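PDB 5HIU: GTPase activator-like protein from Chaetomium thermophilum, which is a fungal TSC2, probably a GTPase-activating protein as a whole, this chain being its helical N-terminal part rather than the GAP domain. Local coordinates for residues 212-217 with 232-237; 236-241 with 273-278. All blocks are in the same frame, centred on the assembly; numbering follows the deposited sequence.

Interaction 1 of 2, residues 212-217 with 232-237; sequences DMLLKI and HVIESL
An antiparallel pair of neighbouring helices, of the kind that builds alpha-solenoids, is joined here by Leu214 and Leu215 of helix 204-219 against Val233 and Ile234 of helix 224-240. The local axes stand 10.9 Å apart with 151° between their directions, a spacing that branched aliphatic side chains can bridge from both helices. Leu214 carries most of the contact. Val233 CG1 faces the fork between the two methyls of Leu214: CD1 is 3.3 Å from it and CD2 3.5 Å. That valine methyl is brought forward by a first torsion of 160°, which sets CG1 anti to the backbone N. Leu214 CD1 also passes alongside the Ile234 side chain, running the opposite way, with 4.1 Å to Ile234 CG1. At the next residue, Leu215 and Ile234 cross nearly at right angles and meet end to end, Leu215 CD2 lying 3.9 Å from Ile234 CD1. All four residues are buried, which suits their purely apolar side chains. On the far side of helix 224-240, His232 ND1 donates a 2.9 Å hydrogen bond to Glu235 OE1, in the plane of the imidazole. Around the pair, Met213 and Ile217 pack on helix 139-163, Leu215 reaches helix 245-261, Leu237 rests on helix 179-198, and Ile234 and Glu235 touch helix 266-277.

Interaction 2 of 2, residues 236-241 with 273-278; sequences SLVTFG and ISIICR
Helices 224-240 and 266-277 run side by side in roughly the same direction near their C-terminal ends, their local axes 36° apart in direction and 9.7 Å apart at closest approach. The backbones come nearest at Val238 and Ile276, whose CA atoms are 6.7 Å apart. Beta-branched residues suit so close an approach because their methyls lie near the main chain. Val238 divides its two branches between successive isoleucines. Its CG2 meets Ile275 CG2 at 3.4 Å, methyl against methyl, while CG1 packs on the Ile276 chain, 3.7 Å from Ile276 CG1, the two side chains crossing at about a right angle. The valine torsion of -61° puts CG1 beside the backbone N and CG2 between N and the carbonyl carbon, spreading the methyls over both partners. Ile275 uses its other branch at the more exposed margin, where its CD1 lies 4.0 Å from Thr239 OG1. This is a loose touch, since that hydroxyl is hydrogen-bonded to Glu235 O; it is thus satisfied by its own helix while lying beside an apolar methyl, which suits a threonine at this exposed edge. The adjacent Phe240 turns its ring so that Thr239 CG2 sits over the ring centre, 3.8 Å above its plane. Ile276, buried, continues inward to Leu248 and Leu255 of helix 245-261 and to helix 281-294. Near-parallel packing of helices that alternate along the chain, with helix 245-261 between them in sequence and packed against Ile273 and Ile276, is consistent with an alpha-solenoid, where antiparallel helices stack side by side.

In the fold
From the N terminus, helix 204-219 turns back into helix 224-240, and interaction 1 closes that short hairpin with 14 residues between its segments. Interaction 2 starts on the last turns of the same helix, sharing Ser236 and Leu237, and closes a longer loop through helix 245-261 to helix 266-277. The two loops therefore neither nest nor cross; they follow one another, overlapping just at the shared residues, with centres about 12 Å apart. Helix 224-240 thus joins its antiparallel predecessor to the next helix but one. Glu235 CG, 4.0 Å from Ile275 CD1, links the contacts directly, and together they tie helices 204-219, 224-240 and 266-277 into one continuous part of what looks like an alpha-solenoid.

Interaction 1 of 2, residues 212-217 with 232-237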
ATOM      1  N   ASP A 212       6.773   7.346  -2.037  1.00 64.43           N
ATOM      2  CA  ASP A 212       6.053   8.615  -1.806  1.00 66.35           C
ATOM      3  C   ASP A 212       4.750   8.677  -2.579  1.00 60.65           C
ATOM      4  O   ASP A 212       3.705   9.059  -2.053  1.00 68.43           O
ATOM      5  CB  ASP A 212       6.885   9.834  -2.246  1.00 69.79           C
ATOM      6  CG  ASP A 212       8.112  10.037  -1.414  1.00 71.36           C
ATOM      7  OD1 ASP A 212       8.280   9.339  -0.399  1.00 73.05           O
ATOM      8  OD2 ASP A 212       8.929  10.900  -1.784  1.00 81.89           O
ATOM      9  N   MET A 213       4.832   8.323  -3.846  1.00 54.93           N
ATOM     10  CA  MET A 213       3.682   8.396  -4.726  1.00 60.50           C
ATOM     11  C   MET A 213       2.537   7.489  -4.230  1.00 60.47           C
ATOM     12  O   MET A 213       1.369   7.901  -4.227  1.00 56.96           O
ATOM     13  CB  MET A 213       4.130   7.992  -6.133  1.00 63.36           C
ATOM     14  CG  MET A 213       3.151   8.246  -7.257  1.00 65.69           C
ATOM     15  SD  MET A 213       2.800   9.989  -7.459  1.00 74.59           S
ATOM     16  CE  MET A 213       1.154  10.118  -6.747  1.00 66.27           C
ATOM     17  N   LEU A 214       2.875   6.273  -3.787  1.00 54.98           N
ATOM     18  CA  LEU A 214       1.861   5.334  -3.313  1.00 56.39           C
ATOM     19  C   LEU A 214       1.206   5.793  -2.025  1.00 58.08           C
ATOM     20  O   LEU A 214       0.018   5.542  -1.795  1.00 53.62           O
ATOM     21  CB  LEU A 214       2.467   3.986  -3.026  1.00 54.39           C
ATOM     22  CG  LEU A 214       3.172   3.332  -4.182  1.00 53.30           C
ATOM     23  CD1 LEU A 214       4.186   2.397  -3.576  1.00 53.34           C
ATOM     24  CD2 LEU A 214       2.188   2.625  -5.099  1.00 55.24           C
ATOM     25  N   LEU A 215       1.986   6.440  -1.172  1.00 57.48           N
ATOM     26  CA  LEU A 215       1.462   6.837   0.108  1.00 61.40           C
ATOM     27  C   LEU A 215       0.538   8.022  -0.058  1.00 62.99           C
ATOM     28  O   LEU A 215      -0.491   8.096   0.607  1.00 69.51           O
ATOM     29  CB  LEU A 215       2.586   7.151   1.072  1.00 61.89           C
ATOM     30  CG  LEU A 215       3.487   5.964   1.363  1.00 62.60           C
ATOM     31  CD1 LEU A 215       4.505   6.382   2.403  1.00 63.86           C
ATOM     32  CD2 LEU A 215       2.733   4.716   1.814  1.00 59.71           C
ATOM     33  N   LYS A 216       0.905   8.941  -0.942  1.00 63.78           N
ATOM     34  CA  LYS A 216       0.020  10.050  -1.322  1.00 68.95           C
ATOM     35  C   LYS A 216      -1.352   9.450  -1.653  1.00 63.64           C
ATOM     36  O   LYS A 216      -2.367   9.719  -0.997  1.00 61.41           O
ATOM     37  CB  LYS A 216       0.605  10.767  -2.544  1.00 80.45           C
ATOM     38  CG  LYS A 216       0.216  12.224  -2.730  1.00 93.28           C
ATOM     39  CD  LYS A 216       1.038  12.859  -3.857  1.00 97.17           C
ATOM     40  CE  LYS A 216       1.580  14.219  -3.440  1.00108.15           C
ATOM     41  NZ  LYS A 216       2.194  14.980  -4.566  1.00114.38           N
ATOM     42  N   ILE A 217      -1.356   8.576  -2.645  1.00 55.49           N
ATOM     43  CA  ILE A 217      -2.580   7.944  -3.089  1.00 55.16           C
ATOM     44  C   ILE A 217      -3.298   7.246  -1.936  1.00 53.30           C
ATOM     45  O   ILE A 217      -4.517   7.305  -1.835  1.00 54.52           O
ATOM     46  CB  ILE A 217      -2.293   6.978  -4.234  1.00 54.48           C
ATOM     47  CG1 ILE A 217      -1.829   7.784  -5.456  1.00 56.67           C
ATOM     48  CG2 ILE A 217      -3.516   6.154  -4.583  1.00 51.20           C
ATOM     49  CD1 ILE A 217      -1.111   6.941  -6.485  1.00 61.72           C
ATOM     50  N   HIS A 232      -0.642  -3.813  -1.973  1.00 46.63           N
ATOM     51  CA  HIS A 232       0.004  -4.883  -2.724  1.00 51.25           C
ATOM     52  C   HIS A 232       1.292  -4.398  -3.364  1.00 45.48           C
ATOM     53  O   HIS A 232       2.261  -5.145  -3.391  1.00 39.46           O
ATOM     54  CB  HIS A 232      -0.974  -5.537  -3.703  1.00 55.62           C
ATOM     55  CG  HIS A 232      -2.137  -6.164  -3.000  1.00 71.17           C
ATOM     56  ND1 HIS A 232      -1.982  -6.947  -1.872  1.00 75.64           N
ATOM     57  CD2 HIS A 232      -3.471  -6.070  -3.209  1.00 84.23           C
ATOM     58  CE1 HIS A 232      -3.169  -7.329  -1.436  1.00 84.96           C
ATOM     59  NE2 HIS A 232      -4.090  -6.810  -2.228  1.00 89.11           N
ATOM     60  N   VAL A 233       1.349  -3.127  -3.771  1.00 41.91           N
ATOM     61  CA  VAL A 233       2.594  -2.610  -4.311  1.00 42.33           C
ATOM     62  C   VAL A 233       3.659  -2.630  -3.231  1.00 42.23           C
ATOM     63  O   VAL A 233       4.785  -3.031  -3.470  1.00 52.91           O
ATOM     64  CB  VAL A 233       2.428  -1.225  -4.937  1.00 45.38           C
ATOM     65  CG1 VAL A 233       3.765  -0.508  -5.058  1.00 49.62           C
ATOM     66  CG2 VAL A 233       1.784  -1.362  -6.300  1.00 43.05           C
ATOM     67  N   ILE A 234       3.285  -2.238  -2.034  1.00 44.97           N
ATOM     68  CA  ILE A 234       4.215  -2.180  -0.925  1.00 46.02           C
ATOM     69  C   ILE A 234       4.599  -3.567  -0.480  1.00 41.99           C
ATOM     70  O   ILE A 234       5.753  -3.823  -0.209  1.00 42.41           O
ATOM     71  CB  ILE A 234       3.642  -1.349   0.239  1.00 49.04           C
ATOM     72  CG1 ILE A 234       3.678   0.124  -0.147  1.00 50.85           C
ATOM     73  CG2 ILE A 234       4.455  -1.550   1.520  1.00 50.63           C
ATOM     74  CD1 ILE A 234       2.717   0.958   0.667  1.00 55.79           C
ATOM     75  N   GLU A 235       3.627  -4.467  -0.417  1.00 47.46           N
ATOM     76  CA  GLU A 235       3.913  -5.883  -0.184  1.00 45.98           C
ATOM     77  C   GLU A 235       4.987  -6.298  -1.175  1.00 44.00           C
ATOM     78  O   GLU A 235       5.957  -6.919  -0.802  1.00 48.74           O
ATOM     79  CB  GLU A 235       2.635  -6.687  -0.354  1.00 50.30           C
ATOM     80  CG  GLU A 235       2.695  -8.183  -0.086  1.00 57.26           C
ATOM     81  CD  GLU A 235       1.366  -8.891  -0.384  1.00 61.83           C
ATOM     82  OE1 GLU A 235       0.357  -8.224  -0.703  1.00 71.07           O
ATOM     83  OE2 GLU A 235       1.313 -10.131  -0.307  1.00 68.22           O
ATOM     84  N   SER A 236       4.838  -5.916  -2.437  1.00 43.58           N
ATOM     85  CA  SER A 236       5.787  -6.315  -3.435  1.00 45.41           C
ATOM     86  C   SER A 236       7.136  -5.784  -3.086  1.00 50.34           C
ATOM     87  O   SER A 236       8.127  -6.522  -3.133  1.00 51.38           O
ATOM     88  CB  SER A 236       5.415  -5.789  -4.803  1.00 46.57           C
ATOM     89  OG  SER A 236       4.634  -6.739  -5.468  1.00 56.68           O
ATOM     90  N   LEU A 237       7.195  -4.497  -2.766  1.00 50.19           N
ATOM     91  CA  LEU A 237       8.476  -3.917  -2.464  1.00 53.84           C
ATOM     92  C   LEU A 237       9.139  -4.768  -1.421  1.00 56.82           C
ATOM     93  O   LEU A 237      10.242  -5.282  -1.639  1.00 59.45           O
ATOM     94  CB  LEU A 237       8.360  -2.483  -1.977  1.00 52.57           C
ATOM     95  CG  LEU A 237       8.203  -1.465  -3.092  1.00 57.76           C
ATOM     96  CD1 LEU A 237       8.266  -0.072  -2.490  1.00 62.38           C
ATOM     97  CD2 LEU A 237       9.282  -1.609  -4.154  1.00 63.65           C
TER

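Interaction 2 of 2, residues 236-241 with 273-278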
ATOM      1  N   SER A 236       4.838  -5.916  -2.437  1.00 43.58           N
ATOM      2  CA  SER A 236       5.787  -6.315  -3.435  1.00 45.41           C
ATOM      3  C   SER A 236       7.136  -5.784  -3.086  1.00 50.34           C
ATOM      4  O   SER A 236       8.127  -6.522  -3.133  1.00 51.38           O
ATOM      5  CB  SER A 236       5.415  -5.789  -4.803  1.00 46.57           C
ATOM      6  OG  SER A 236       4.634  -6.739  -5.468  1.00 56.68           O
ATOM      7  N   LEU A 237       7.195  -4.497  -2.766  1.00 50.19           N
ATOM      8  CA  LEU A 237       8.476  -3.917  -2.464  1.00 53.84           C
ATOM      9  C   LEU A 237       9.139  -4.768  -1.421  1.00 56.82           C
ATOM     10  O   LEU A 237      10.242  -5.282  -1.639  1.00 59.45           O
ATOM     11  CB  LEU A 237       8.360  -2.483  -1.977  1.00 52.57           C
ATOM     12  CG  LEU A 237       8.203  -1.465  -3.092  1.00 57.76           C
ATOM     13  CD1 LEU A 237       8.266  -0.072  -2.490  1.00 62.38           C
ATOM     14  CD2 LEU A 237       9.282  -1.609  -4.154  1.00 63.65           C
ATOM     15  N   VAL A 238       8.450  -4.962  -0.304  1.00 52.86           N
ATOM     16  CA  VAL A 238       9.072  -5.664   0.816  1.00 56.07           C
ATOM     17  C   VAL A 238       9.336  -7.120   0.477  1.00 52.99           C
ATOM     18  O   VAL A 238      10.326  -7.668   0.882  1.00 60.96           O
ATOM     19  CB  VAL A 238       8.300  -5.517   2.149  1.00 56.58           C
ATOM     20  CG1 VAL A 238       8.233  -4.054   2.560  1.00 55.74           C
ATOM     21  CG2 VAL A 238       6.904  -6.091   2.060  1.00 59.94           C
ATOM     22  N   THR A 239       8.463  -7.748  -0.280  1.00 49.59           N
ATOM     23  CA  THR A 239       8.665  -9.138  -0.600  1.00 51.24           C
ATOM     24  C   THR A 239       9.865  -9.291  -1.530  1.00 54.44           C
ATOM     25  O   THR A 239      10.707 -10.162  -1.312  1.00 64.63           O
ATOM     26  CB  THR A 239       7.405  -9.768  -1.238  1.00 51.89           C
ATOM     27  OG1 THR A 239       6.261  -9.548  -0.409  1.00 50.32           O
ATOM     28  CG2 THR A 239       7.566 -11.252  -1.395  1.00 53.11           C
ATOM     29  N   PHE A 240       9.972  -8.449  -2.551  1.00 55.45           N
ATOM     30  CA  PHE A 240      10.984  -8.676  -3.619  1.00 55.64           C
ATOM     31  C   PHE A 240      12.158  -7.712  -3.705  1.00 54.84           C
ATOM     32  O   PHE A 240      13.112  -7.998  -4.394  1.00 59.91           O
ATOM     33  CB  PHE A 240      10.299  -8.728  -4.965  1.00 53.13           C
ATOM     34  CG  PHE A 240       9.250  -9.790  -5.052  1.00 52.90           C
ATOM     35  CD1 PHE A 240       9.609 -11.126  -5.094  1.00 52.14           C
ATOM     36  CD2 PHE A 240       7.900  -9.457  -5.081  1.00 46.91           C
ATOM     37  CE1 PHE A 240       8.638 -12.114  -5.166  1.00 52.35           C
ATOM     38  CE2 PHE A 240       6.929 -10.447  -5.158  1.00 46.13           C
ATOM     39  CZ  PHE A 240       7.294 -11.767  -5.196  1.00 48.61           C
ATOM     40  N   GLY A 241      12.083  -6.590  -3.006  1.00 57.56           N
ATOM     41  CA  GLY A 241      13.171  -5.624  -2.923  1.00 57.04           C
ATOM     42  C   GLY A 241      13.278  -5.107  -1.504  1.00 62.16           C
ATOM     43  O   GLY A 241      13.290  -5.906  -0.552  1.00 64.86           O
ATOM     44  N   ILE A 273       2.206  -5.511   6.956  1.00 46.63           N
ATOM     45  CA  ILE A 273       2.929  -5.044   8.132  1.00 45.80           C
ATOM     46  C   ILE A 273       3.693  -6.221   8.735  1.00 46.22           C
ATOM     47  O   ILE A 273       4.781  -6.014   9.292  1.00 42.67           O
ATOM     48  CB  ILE A 273       1.997  -4.375   9.171  1.00 49.97           C
ATOM     49  CG1 ILE A 273       1.523  -3.018   8.665  1.00 49.87           C
ATOM     50  CG2 ILE A 273       2.697  -4.138  10.505  1.00 53.22           C
ATOM     51  CD1 ILE A 273       0.293  -2.522   9.395  1.00 50.80           C
ATOM     52  N   SER A 274       3.150  -7.445   8.633  1.00 46.91           N
ATOM     53  CA  SER A 274       3.813  -8.579   9.265  1.00 56.15           C
ATOM     54  C   SER A 274       5.139  -8.809   8.584  1.00 60.64           C
ATOM     55  O   SER A 274       6.176  -8.959   9.248  1.00 63.96           O
ATOM     56  CB  SER A 274       2.965  -9.852   9.257  1.00 61.41           C
ATOM     57  OG  SER A 274       2.389 -10.074   7.986  1.00 75.24           O
ATOM     58  N   ILE A 275       5.114  -8.799   7.253  1.00 61.10           N
ATOM     59  CA  ILE A 275       6.333  -8.982   6.483  1.00 56.97           C
ATOM     60  C   ILE A 275       7.365  -7.983   6.986  1.00 59.24           C
ATOM     61  O   ILE A 275       8.462  -8.367   7.383  1.00 74.86           O
ATOM     62  CB  ILE A 275       6.080  -8.804   4.979  1.00 52.41           C
ATOM     63  CG1 ILE A 275       5.290 -10.004   4.449  1.00 51.04           C
ATOM     64  CG2 ILE A 275       7.392  -8.663   4.234  1.00 52.98           C
ATOM     65  CD1 ILE A 275       4.468  -9.733   3.204  1.00 49.35           C
ATOM     66  N   ILE A 276       7.002  -6.708   7.010  1.00 54.68           N
ATOM     67  CA  ILE A 276       7.939  -5.672   7.441  1.00 56.50           C
ATOM     68  C   ILE A 276       8.482  -5.948   8.858  1.00 63.39           C
ATOM     69  O   ILE A 276       9.677  -5.734   9.146  1.00 66.17           O
ATOM     70  CB  ILE A 276       7.289  -4.275   7.411  1.00 51.03           C
ATOM     71  CG1 ILE A 276       6.869  -3.919   5.990  1.00 50.21           C
ATOM     72  CG2 ILE A 276       8.257  -3.220   7.943  1.00 52.31           C
ATOM     73  CD1 ILE A 276       5.941  -2.732   5.897  1.00 49.76           C
ATOM     74  N   CYS A 277       7.594  -6.404   9.737  1.00 61.81           N
ATOM     75  CA  CYS A 277       7.952  -6.655  11.131  1.00 67.11           C
ATOM     76  C   CYS A 277       8.965  -7.784  11.281  1.00 72.14           C
ATOM     77  O   CYS A 277       9.878  -7.701  12.108  1.00 66.14           O
ATOM     78  CB  CYS A 277       6.706  -6.958  11.951  1.00 62.49           C
ATOM     79  SG  CYS A 277       5.903  -5.440  12.493  1.00 62.17           S
ATOM     80  N   ARG A 278       8.802  -8.825  10.466  1.00 69.76           N
ATOM     81  CA  ARG A 278       9.698  -9.962  10.493  1.00 74.32           C
ATOM     82  C   ARG A 278      10.994  -9.733   9.700  1.00 78.58           C
ATOM     83  O   ARG A 278      11.706 -10.683   9.395  1.00 86.57           O
ATOM     84  CB  ARG A 278       8.966 -11.192   9.967  1.00 74.85           C
ATOM     85  CG  ARG A 278       7.874 -11.684  10.896  1.00 78.56           C
ATOM     86  CD  ARG A 278       7.088 -12.806  10.247  1.00 81.40           C
ATOM     87  NE  ARG A 278       6.232 -12.266   9.198  1.00 86.39           N
ATOM     88  CZ  ARG A 278       5.832 -12.924   8.114  1.00 91.20           C
ATOM     89  NH1 ARG A 278       6.204 -14.178   7.902  1.00 98.08           N
ATOM     90  NH2 ARG A 278       5.052 -12.312   7.226  1.00 93.89           N
TER